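Local coordinates for Mec-8 protein (Caenorhabditis elegans, PDB 6DG0) that probably acts as a splicing factor and probably binds RNA through its C-terminal RNA recognition motif, the domain crystallised here with a short AGCACA oligonucleotide, at residues A13-N16 and E17-R21. The protein carries 2 engineered substitutions. Numbering follows the deposited sequence.
Sequences AEVN and EDTLR
N16 and T19 meet at the start of helix 17-24, their side chains slanting across each other so that T19 OG1 lies 3.2 Å from N16 CB. The approach is to the methylene rather than the amide: with CG anti to its own carbonyl carbon (chi1 -77°), N16 carries its carboxamide away from the first turn and makes no capping bond, although it holds the N-cap position. The T19 hydroxyl reaches the loop backbone through a water, 2.8 Å from OG1, which accepts the N-H of N16, a leg modelled rather short. Next to it, the CG2 methyl of T19 meets V15 CG2 at 4.1 Å, a loose aliphatic contact. This is the junction between strand 4-11 and the first helix of the RNA recognition motif, on the protein surface, about 11 Å at nearest atoms from the bound nucleic acid. The first helical bond across it runs from L20 N to N16 O (3.2 Å), the N-H arriving well above the carbonyl plane. L20 CB rests against the same oxygen, while its side chain packs on L33 of strand 30-37. Farther round the turn, R21 spreads its guanidinium between two acids: NH1 pairs with D18 OD1, whose carboxylate carbon lies at the guanidinium edge and in its plane, and NH2 reaches E17 OE2 at 3.3 Å from an extended glutamate chain.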
# COMPACT_ATOMS: atom_id res chain seq x y z
N ALA A 13 9.76 10.12 1.01
CA ALA A 13 9.16 10.87 2.11
C ALA A 13 8.33 12.05 1.60
O ALA A 13 7.66 12.73 2.38
CB ALA A 13 10.24 11.36 3.07
N GLU A 14 8.38 12.28 0.29
CA GLU A 14 7.68 13.42 -0.30
C GLU A 14 6.37 13.02 -0.96
O GLU A 14 5.62 13.88 -1.42
CB GLU A 14 8.57 14.13 -1.32
CG GLU A 14 9.79 14.82 -0.74
CD GLU A 14 11.00 13.91 -0.66
OE1 GLU A 14 10.94 12.79 -1.23
OE2 GLU A 14 12.01 14.31 -0.05
N VAL A 15 6.08 11.72 -1.02
CA VAL A 15 4.88 11.26 -1.70
C VAL A 15 3.60 11.62 -0.94
O VAL A 15 3.51 11.46 0.28
CB VAL A 15 4.92 9.73 -1.96
CG1 VAL A 15 5.03 8.95 -0.66
CG2 VAL A 15 3.69 9.28 -2.75
N ASN A 16 2.63 12.13 -1.68
CA ASN A 16 1.31 12.49 -1.18
C ASN A 16 0.42 11.29 -0.85
O ASN A 16 0.63 10.19 -1.35
CB ASN A 16 0.58 13.38 -2.18
CG ASN A 16 1.08 14.81 -2.15
OD1 ASN A 16 1.37 15.39 -3.19
ND2 ASN A 16 1.18 15.37 -0.95
N GLU A 17 -0.56 11.52 0.02
CA GLU A 17 -1.54 10.50 0.35
C GLU A 17 -2.47 10.32 -0.84
O GLU A 17 -2.89 9.21 -1.16
CB GLU A 17 -2.34 10.89 1.60
CG GLU A 17 -3.26 9.79 2.09
CD GLU A 17 -3.83 10.08 3.47
OE1 GLU A 17 -3.51 11.15 4.04
OE2 GLU A 17 -4.61 9.24 3.97
N ASP A 18 -2.80 11.44 -1.49
CA ASP A 18 -3.63 11.43 -2.69
C ASP A 18 -2.93 10.74 -3.85
O ASP A 18 -3.56 10.00 -4.61
CB ASP A 18 -4.01 12.86 -3.10
CG ASP A 18 -5.15 13.42 -2.27
OD1 ASP A 18 -5.93 12.63 -1.71
OD2 ASP A 18 -5.27 14.66 -2.20
N THR A 19 -1.64 10.99 -3.99
CA THR A 19 -0.84 10.36 -5.04
C THR A 19 -0.85 8.85 -4.88
O THR A 19 -1.08 8.11 -5.84
CB THR A 19 0.62 10.84 -5.01
OG1 THR A 19 0.66 12.26 -5.20
CG2 THR A 19 1.44 10.16 -6.10
N LEU A 20 -0.60 8.39 -3.66
CA LEU A 20 -0.55 6.97 -3.36
C LEU A 20 -1.92 6.33 -3.52
O LEU A 20 -2.04 5.19 -3.96
CB LEU A 20 -0.02 6.75 -1.94
CG LEU A 20 0.46 5.33 -1.65
CD1 LEU A 20 1.54 4.93 -2.64
CD2 LEU A 20 0.96 5.24 -0.23
N ARG A 21 -2.96 7.08 -3.14
CA ARG A 21 -4.33 6.62 -3.31
C ARG A 21 -4.64 6.39 -4.78
O ARG A 21 -5.27 5.39 -5.13
CB ARG A 21 -5.31 7.63 -2.70
CG ARG A 21 -6.77 7.23 -2.80
CD ARG A 21 -7.67 8.20 -2.05
NE ARG A 21 -7.33 8.26 -0.63
CZ ARG A 21 -6.68 9.26 -0.04
NH1 ARG A 21 -6.30 10.31 -0.75
NH2 ARG A 21 -6.42 9.21 1.25
O HOH W 1 3.18 12.65 -4.04